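Local coordinates for protein Plm1 (Streptomyces sp. HK803, PDB 4HXY) that probably reduces a beta-keto group of the growing polyketide chain with NADPH, as the ketoreductase of the first module of phoslactomycin biosynthesis, at residues Ala337-Ala340 against Cys341-Ala344; Ser321-Ser324 against Gly325-Ala329; Ser220-Gly223 against Ser224-Gly228. One frame throughout, in Å; residues are numbered along the deposited sequence.

Contact 1 (Ala337-Ala340 against Cys341-Ala344)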
loop_
_atom_site.group_PDB
_atom_site.type_symbol
_atom_site.label_atom_id
_atom_site.label_comp_id
_atom_site.label_asym_id
_atom_site.label_seq_id
_atom_site.Cartn_x
_atom_site.Cartn_y
_atom_site.Cartn_z
ATOM N N ALA A 337 -4.266 3.111 2.162
ATOM C CA ALA A 337 -5.012 2.135 1.382
ATOM C C ALA A 337 -4.448 2.047 -0.034
ATOM O O ALA A 337 -4.206 0.959 -0.559
ATOM C CB ALA A 337 -6.484 2.504 1.347
ATOM N N GLY A 338 -4.214 3.195 -0.640
ATOM C CA GLY A 338 -3.726 3.232 -2.015
ATOM C C GLY A 338 -2.365 2.602 -2.143
ATOM O O GLY A 338 -2.082 1.894 -3.109
ATOM N N ASN A 339 -1.502 2.865 -1.169
ATOM C CA ASN A 339 -0.166 2.305 -1.204
ATOM C C ASN A 339 -0.182 0.793 -1.014
ATOM O O ASN A 339 0.557 0.074 -1.683
ATOM C CB ASN A 339 0.738 3.032 -0.208
ATOM C CG ASN A 339 1.153 4.403 -0.702
ATOM O OD1 ASN A 339 1.829 4.510 -1.713
ATOM N ND2 ASN A 339 0.758 5.457 0.017
ATOM N N ALA A 340 -1.055 0.300 -0.140
ATOM C CA ALA A 340 -1.200 -1.141 0.049
ATOM C C ALA A 340 -1.685 -1.788 -1.256
ATOM O O ALA A 340 -1.289 -2.908 -1.593
ATOM C CB ALA A 340 -2.187 -1.448 1.199
ATOM N N CYS A 341 -2.564 -1.099 -1.967
ATOM C CA CYS A 341 -3.008 -1.571 -3.280
ATOM C C CYS A 341 -1.851 -1.706 -4.261
ATOM O O CYS A 341 -1.789 -2.685 -5.019
ATOM C CB CYS A 341 -4.076 -0.658 -3.854
ATOM S SG CYS A 341 -5.691 -0.740 -3.021
ATOM N N LEU A 342 -0.949 -0.729 -4.269
ATOM C CA LEU A 342 0.208 -0.780 -5.184
ATOM C C LEU A 342 1.043 -2.016 -4.922
ATOM O O LEU A 342 1.455 -2.710 -5.839
ATOM C CB LEU A 342 1.096 0.448 -5.030
ATOM C CG LEU A 342 0.568 1.778 -5.520
ATOM C CD1 LEU A 342 1.656 2.851 -5.343
ATOM C CD2 LEU A 342 0.092 1.676 -6.981
ATOM N N ASP A 343 1.292 -2.314 -3.649
ATOM C CA ASP A 343 2.140 -3.451 -3.322
ATOM C C ASP A 343 1.483 -4.719 -3.841
ATOM O O ASP A 343 2.160 -5.598 -4.368
ATOM C CB ASP A 343 2.375 -3.528 -1.805
ATOM C CG ASP A 343 3.021 -2.262 -1.240
ATOM O OD1 ASP A 343 3.579 -1.451 -2.025
ATOM O OD2 ASP A 343 2.995 -2.064 0.011
ATOM N N ALA A 344 0.152 -4.802 -3.729
ATOM C CA ALA A 344 -0.568 -5.988 -4.209
ATOM C C ALA A 344 -0.551 -6.095 -5.720
ATOM O O ALA A 344 -0.439 -7.190 -6.244
ATOM C CB ALA A 344 -2.004 -6.026 -3.712
#

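Contact 2 (Ser321-Ser324 against Gly325-Ala329). With NDP (NADPH dihydro-nicotinamide-adenine-dinucleotide phosphate), chain C.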
loop_
_atom_site.group_PDB
_atom_site.type_symbol
_atom_site.label_atom_id
_atom_site.label_comp_id
_atom_site.label_asym_id
_atom_site.label_seq_id
_atom_site.Cartn_x
_atom_site.Cartn_y
_atom_site.Cartn_z
ATOM N N SER A 321 5.457 3.365 -3.754
ATOM C CA SER A 321 4.599 3.197 -2.626
ATOM C C SER A 321 5.185 3.908 -1.398
ATOM O O SER A 321 6.098 4.715 -1.527
ATOM C CB SER A 321 4.372 1.696 -2.398
ATOM O OG SER A 321 3.429 1.463 -1.379
ATOM N N SER A 322 4.670 3.599 -0.221
ATOM C CA SER A 322 5.016 4.322 1.006
ATOM C C SER A 322 4.953 3.401 2.204
ATOM O O SER A 322 4.131 2.472 2.219
ATOM C CB SER A 322 4.028 5.461 1.257
ATOM O OG SER A 322 4.282 6.080 2.520
ATOM N N ILE A 323 5.789 3.691 3.207
ATOM C CA ILE A 323 5.648 3.092 4.561
ATOM C C ILE A 323 4.219 3.218 5.107
ATOM O O ILE A 323 3.783 2.411 5.914
ATOM C CB ILE A 323 6.662 3.684 5.547
ATOM C CG1 ILE A 323 6.607 5.218 5.548
ATOM C CG2 ILE A 323 8.063 3.156 5.187
ATOM C CD1 ILE A 323 7.373 5.879 6.691
ATOM N N SER A 324 3.475 4.211 4.649
ATOM C CA SER A 324 2.082 4.379 5.100
ATOM C C SER A 324 1.254 3.134 4.843
ATOM O O SER A 324 0.423 2.738 5.664
ATOM C CB SER A 324 1.436 5.587 4.424
ATOM O OG SER A 324 0.149 5.807 4.956
ATOM N N GLY A 325 1.489 2.493 3.701
ATOM C CA GLY A 325 0.756 1.289 3.356
ATOM C C GLY A 325 1.337 0.039 3.984
ATOM O O GLY A 325 0.802 -1.069 3.785
ATOM N N ILE A 326 2.465 0.173 4.698
ATOM C CA ILE A 326 3.120 -0.952 5.317
ATOM C C ILE A 326 2.701 -1.050 6.789
ATOM O O ILE A 326 2.310 -2.129 7.270
ATOM C CB ILE A 326 4.670 -0.839 5.235
ATOM C CG1 ILE A 326 5.147 -0.805 3.778
ATOM C CG2 ILE A 326 5.338 -2.014 6.019
ATOM C CD1 ILE A 326 4.842 -2.097 3.013
ATOM N N TRP A 327 2.818 0.074 7.497
ATOM C CA TRP A 327 2.450 0.097 8.908
ATOM C C TRP A 327 1.411 1.109 9.340
ATOM O O TRP A 327 0.872 0.975 10.447
ATOM C CB TRP A 327 3.696 0.190 9.774
ATOM C CG TRP A 327 4.642 1.338 9.541
ATOM C CD1 TRP A 327 4.425 2.660 9.772
ATOM C CD2 TRP A 327 6.013 1.222 9.126
ATOM N NE1 TRP A 327 5.557 3.382 9.480
ATOM C CE2 TRP A 327 6.550 2.522 9.101
ATOM C CE3 TRP A 327 6.825 0.145 8.758
ATOM C CZ2 TRP A 327 7.878 2.769 8.761
ATOM C CZ3 TRP A 327 8.140 0.393 8.409
ATOM C CH2 TRP A 327 8.650 1.698 8.403
ATOM N N GLY A 328 1.124 2.102 8.498
ATOM C CA GLY A 328 0.074 3.086 8.768
ATOM C C GLY A 328 0.557 4.328 9.477
ATOM O O GLY A 328 1.602 4.334 10.132
ATOM N N ALA A 329 -0.252 5.388 9.382
ATOM C CA ALA A 329 -0.040 6.630 10.127
ATOM C C ALA A 329 -1.418 7.261 10.316
ATOM O O ALA A 329 -2.260 7.176 9.452
ATOM C CB ALA A 329 0.913 7.615 9.389
HETATM P PA NDP C . 4.447 15.461 -5.636
HETATM O O1A NDP C . 5.577 16.419 -5.806
HETATM O O2A NDP C . 3.117 15.996 -5.198
HETATM O O5B NDP C . 4.238 14.654 -6.998
HETATM C C5B NDP C . 3.008 14.012 -7.264
HETATM C C4B NDP C . 2.750 14.090 -8.741
HETATM O O4B NDP C . 1.554 13.412 -9.065
HETATM C C3B NDP C . 2.561 15.504 -9.236
HETATM O O3B NDP C . 3.402 15.674 -10.394
HETATM C C2B NDP C . 1.101 15.602 -9.617
HETATM O O2B NDP C . 1.058 16.553 -10.661
HETATM C C1B NDP C . 0.836 14.157 -10.026
HETATM N N9A NDP C . -0.560 13.741 -10.079
HETATM C C8A NDP C . -1.496 13.757 -9.068
HETATM N N7A NDP C . -2.672 13.305 -9.554
HETATM C C5A NDP C . -2.491 12.970 -10.873
HETATM C C6A NDP C . -3.322 12.452 -11.853
HETATM N N6A NDP C . -4.601 12.146 -11.667
HETATM N N1A NDP C . -2.793 12.252 -13.116
HETATM C C2A NDP C . -1.457 12.524 -13.385
HETATM N N3A NDP C . -0.625 13.042 -12.425
HETATM C C4A NDP C . -1.155 13.246 -11.189
HETATM O O3 NDP C . 4.829 14.299 -4.589
HETATM P PN NDP C . 6.198 13.511 -4.448
HETATM O O1N NDP C . 6.651 13.706 -3.052
HETATM O O2N NDP C . 7.152 13.757 -5.547
HETATM O O5D NDP C . 5.727 11.984 -4.439
HETATM C C5D NDP C . 5.513 11.268 -5.628
HETATM C C4D NDP C . 5.123 9.846 -5.265
HETATM O O4D NDP C . 6.023 9.310 -4.310
HETATM C C3D NDP C . 3.750 9.775 -4.638
HETATM O O3D NDP C . 3.023 8.743 -5.234
HETATM C C2D NDP C . 4.001 9.449 -3.181
HETATM O O2D NDP C . 2.947 8.725 -2.581
HETATM C C1D NDP C . 5.318 8.704 -3.246
HETATM N N1N NDP C . 6.097 8.854 -2.009
HETATM C C2N NDP C . 6.688 10.044 -1.695
HETATM C C3N NDP C . 7.298 10.267 -0.459
HETATM C C7N NDP C . 8.003 11.530 -0.151
HETATM O O7N NDP C . 8.744 11.533 1.010
HETATM N N7N NDP C . 7.935 12.638 -0.873
HETATM C C4N NDP C . 7.589 9.069 0.405
HETATM C C5N NDP C . 6.910 7.814 -0.035
HETATM C C6N NDP C . 6.218 7.748 -1.221
HETATM P P2B NDP C . -0.294 17.241 -11.169
HETATM O O1X NDP C . 0.169 18.292 -12.151
HETATM O O2X NDP C . -1.063 17.862 -9.995
HETATM O O3X NDP C . -1.175 16.237 -11.790
#

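Contact 3 (Ser220-Gly223 against Ser224-Gly228). With NDP (NADPH dihydro-nicotinamide-adenine-dinucleotide phosphate), chain C.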
loop_
_atom_site.group_PDB
_atom_site.type_symbol
_atom_site.label_atom_id
_atom_site.label_comp_id
_atom_site.label_asym_id
_atom_site.label_seq_id
_atom_site.Cartn_x
_atom_site.Cartn_y
_atom_site.Cartn_z
ATOM N N SER A 220 1.722 14.333 -16.052
ATOM C CA SER A 220 1.043 14.909 -14.879
ATOM C C SER A 220 -0.133 15.689 -15.424
ATOM O O SER A 220 -0.212 15.902 -16.628
ATOM C CB SER A 220 1.969 15.776 -14.065
ATOM O OG SER A 220 2.344 16.968 -14.757
ATOM N N ARG A 221 -1.078 16.081 -14.576
ATOM C CA ARG A 221 -2.207 16.861 -15.087
ATOM C C ARG A 221 -1.753 18.225 -15.604
ATOM O O ARG A 221 -2.329 18.746 -16.559
ATOM C CB ARG A 221 -3.276 17.031 -14.031
ATOM C CG ARG A 221 -3.967 15.731 -13.680
ATOM C CD ARG A 221 -4.687 15.783 -12.349
ATOM N NE ARG A 221 -3.827 16.157 -11.245
ATOM C CZ ARG A 221 -4.259 16.279 -9.990
ATOM N NH1 ARG A 221 -5.533 16.029 -9.699
ATOM N NH2 ARG A 221 -3.436 16.663 -9.034
ATOM N N GLN A 222 -0.735 18.791 -14.989
ATOM C CA GLN A 222 -0.235 20.105 -15.395
ATOM C C GLN A 222 0.681 20.026 -16.600
ATOM O O GLN A 222 0.733 20.966 -17.397
ATOM C CB GLN A 222 0.477 20.797 -14.259
ATOM C CG GLN A 222 -0.469 21.319 -13.193
ATOM C CD GLN A 222 0.262 21.817 -11.996
ATOM O OE1 GLN A 222 0.522 23.018 -11.858
ATOM N NE2 GLN A 222 0.665 20.884 -11.127
ATOM N N GLY A 223 1.424 18.935 -16.729
ATOM C CA GLY A 223 2.296 18.768 -17.892
ATOM C C GLY A 223 3.335 19.870 -17.928
ATOM O O GLY A 223 3.948 20.210 -16.916
ATOM N N SER A 224 3.504 20.476 -19.096
ATOM C CA SER A 224 4.518 21.502 -19.248
ATOM C C SER A 224 4.151 22.804 -18.538
ATOM O O SER A 224 5.000 23.680 -18.405
ATOM C CB SER A 224 4.767 21.780 -20.729
ATOM O OG SER A 224 3.584 22.187 -21.363
ATOM N N ALA A 225 2.896 22.933 -18.099
ATOM C CA ALA A 225 2.488 24.065 -17.252
ATOM C C ALA A 225 2.830 23.887 -15.762
ATOM O O ALA A 225 2.677 24.812 -14.980
ATOM C CB ALA A 225 1.005 24.352 -17.439
ATOM N N ALA A 226 3.314 22.708 -15.352
ATOM C CA ALA A 226 3.758 22.524 -13.954
ATOM C C ALA A 226 4.894 23.466 -13.534
ATOM O O ALA A 226 5.844 23.684 -14.302
ATOM C CB ALA A 226 4.184 21.071 -13.700
ATOM N N PRO A 227 4.810 24.013 -12.309
ATOM C CA PRO A 227 5.916 24.786 -11.776
ATOM C C PRO A 227 7.218 24.012 -11.861
ATOM O O PRO A 227 7.272 22.830 -11.475
ATOM C CB PRO A 227 5.524 25.009 -10.319
ATOM C CG PRO A 227 4.061 24.987 -10.322
ATOM C CD PRO A 227 3.645 24.034 -11.407
ATOM N N GLY A 228 8.243 24.660 -12.402
ATOM C CA GLY A 228 9.568 24.059 -12.513
ATOM C C GLY A 228 9.786 23.203 -13.756
ATOM O O GLY A 228 10.926 22.862 -14.051
HETATM P PA NDP C . 4.447 15.461 -5.636
HETATM O O1A NDP C . 5.577 16.419 -5.806
HETATM O O2A NDP C . 3.117 15.996 -5.198
HETATM O O5B NDP C . 4.238 14.654 -6.998
HETATM C C5B NDP C . 3.008 14.012 -7.264
HETATM C C4B NDP C . 2.750 14.090 -8.741
HETATM O O4B NDP C . 1.554 13.412 -9.065
HETATM C C3B NDP C . 2.561 15.504 -9.236
HETATM O O3B NDP C . 3.402 15.674 -10.394
HETATM C C2B NDP C . 1.101 15.602 -9.617
HETATM O O2B NDP C . 1.058 16.553 -10.661
HETATM C C1B NDP C . 0.836 14.157 -10.026
HETATM N N9A NDP C . -0.560 13.741 -10.079
HETATM C C8A NDP C . -1.496 13.757 -9.068
HETATM N N7A NDP C . -2.672 13.305 -9.554
HETATM C C5A NDP C . -2.491 12.970 -10.873
HETATM C C6A NDP C . -3.322 12.452 -11.853
HETATM N N6A NDP C . -4.601 12.146 -11.667
HETATM N N1A NDP C . -2.793 12.252 -13.116
HETATM C C2A NDP C . -1.457 12.524 -13.385
HETATM N N3A NDP C . -0.625 13.042 -12.425
HETATM C C4A NDP C . -1.155 13.246 -11.189
HETATM O O3 NDP C . 4.829 14.299 -4.589
HETATM P PN NDP C . 6.198 13.511 -4.448
HETATM O O1N NDP C . 6.651 13.706 -3.052
HETATM O O2N NDP C . 7.152 13.757 -5.547
HETATM O O5D NDP C . 5.727 11.984 -4.439
HETATM C C5D NDP C . 5.513 11.268 -5.628
HETATM C C4D NDP C . 5.123 9.846 -5.265
HETATM O O4D NDP C . 6.023 9.310 -4.310
HETATM C C3D NDP C . 3.750 9.775 -4.638
HETATM O O3D NDP C . 3.023 8.743 -5.234
HETATM C C2D NDP C . 4.001 9.449 -3.181
HETATM O O2D NDP C . 2.947 8.725 -2.581
HETATM C C1D NDP C . 5.318 8.704 -3.246
HETATM N N1N NDP C . 6.097 8.854 -2.009
HETATM C C2N NDP C . 6.688 10.044 -1.695
HETATM C C3N NDP C . 7.298 10.267 -0.459
HETATM C C7N NDP C . 8.003 11.530 -0.151
HETATM O O7N NDP C . 8.744 11.533 1.010
HETATM N N7N NDP C . 7.935 12.638 -0.873
HETATM C C4N NDP C . 7.589 9.069 0.405
HETATM C C5N NDP C . 6.910 7.814 -0.035
HETATM C C6N NDP C . 6.218 7.748 -1.221
HETATM P P2B NDP C . -0.294 17.241 -11.169
HETATM O O1X NDP C . 0.169 18.292 -12.151
HETATM O O2X NDP C . -1.063 17.862 -9.995
HETATM O O3X NDP C . -1.175 16.237 -11.790
#

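Contact 1 (Ala337-Ala340 against Cys341-Ala344)
N339 and L342 lie side by side one turn apart on the helix, their side chains running the same way, with CD1 of L342 4.0 Å from OD1 of N339. Along the backbone run four successive i to i+4 bonds. C341 N donates to A337 O at 3.0 Å, L342 N to G338 O at 3.1 Å, and D343 N and A344 N in the same way to N339 O and A340 O. All are regular helical bonds, so every carbonyl from A337 to A340 has its amide one turn on.

Some of these oxygens have further company. SG of C341, set beside its own backbone N and anti to the carbonyl carbon (chi1 -71°), folds back along the helix to within 3.3 Å of A337 O. The carboxylate of D343 lies beside the carbonyl of N339, CG of D343 being 3.4 Å from N339 O. The hydroxyl of S321 sits between N339 O and D343 OD1 and can give its proton to only one of them at a time. D343 OD1 has a firm partner in S358 OG, with which it forms a hydrogen bond. At the other polar side chain, N339 OD1 takes a bond from K300 NZ, while ND2 makes a weak one to Y335 O. K300 is in turn hydrogen-bonded to the NADPH, so N339 probably helps to position a lysine that grips the cofactor.

Within helix 333-351 this buried turn is packed between neighbouring elements: A337, C341 and L342 lie on helix 290-310, A340, C341 and A344 on helix 105-120, and N339 and L342 against strand 316-322, while D343 reaches strand 357-361 through S358.

Contact 2 (Ser321-Ser324 against Gly325-Ala329)
I323 lays its branched side chain over one face of the W327 indole, four residues on, where the chain leaves strand 316-322 and turns into a short, weakly bonded helix. CB of I323 stands 4.0 Å from the centroid of the six-membered ring of W327, 28° off its normal, a CH-pi contact displaced toward the rim. Beyond CB the side chain divides. The branch CG2 of I323 reaches CZ2 and CH2, at 3.6 Å from CH2 of W327, whereas CG1 leads to CD1 of I323, whose nearest ring atom is CZ2 of W327 at 3.8 Å. With CG1 placed between the backbone N and the carbonyl carbon (chi1 52°), both branches can reach the benzo part of the indole.

The carbonyl of I323 grips the same turn twice. W327 N approaches I323 O almost head-on at 3.0 Å, with an N-H...O angle of 171°. I326 N comes to I323 O from above the carbonyl plane, at 2.9 Å. Just upstream, S322 OG accepts from S324 N at 2.9 Å, a capping bond at the entry to the helix, and S322 O takes G325 N. At the exit, G328 has a positive phi that favours glycine.

The rings of F417 and F430 meet W327 edge-to-face. An alanine in place of W327 would probably leave both branches of I323 without the flat surface they lie on and open a gap beside these phenylalanines.

S322 brings its CB to 3.9 Å from C5N of the NADPH, and S321 O also lies beside the nicotinamide ring. At the end of its strand and near Y335, S322 occupies the position of the active-site serine of related short-chain dehydrogenase/reductase ketoreductases, consistent with a like role.

Contact 3 (Ser220-Gly223 against Ser224-Gly228)
Q222 and A226 meet through their CB atoms, 3.8 Å apart, where the chain doubles back after strand 215-220. The close-packed part is the backbone of the turn: A225 N bonds to Q222 O, and A226 N to G223 O at 3.0 Å, both donors lying above the carbonyl planes. G223, at a positive phi of 62°, is buried in the bend, its N held by S220 OG in an ST motif. The outer, solvent-facing side is looser. S224, A225 and P227 lie there, and the Q222 side chain, extended beyond CG, crosses P227 at about a right angle with OE1 of Q222 3.3 Å from CD of P227.

That pose turns the other end of the amide to the cofactor, where Q222 NE2 donates to O1X of the 2'-phosphate at 2.8 Å, joined by Q222 N. R221 seizes O3X with its backbone N and with NE (2.7 Å from R221 NE to O3X), while NH2 binds O2X; N7A of the adenine lies over one face of its guanidinium. Five hydrogen bonds reach three phosphate oxygens, two of them from the R221 guanidinium, whose positive charge probably offsets that of the phosphate, consistent with the use of NADPH, whose 2'-phosphate NADH lacks.

From the N terminus the chain first reaches contact 3, which closes the turn after strand 215-220 and leads into helix 229-237. Contact 2 follows at the end of strand 316-322, folding that end into helix 324-327, and contact 1 comes last, within helix 333-351. The three lie in series, neither nested nor crossing. Contacts 1 and 2 touch, their centres 9 Å apart, for the end of strand 316-322 lies against the later helix. Contact 3 is remote, its nearest atoms about 17 Å from those of contact 2, yet NADPH spans the gap, with its 2'-phosphate at contact 3 and its nicotinamide at contact 2.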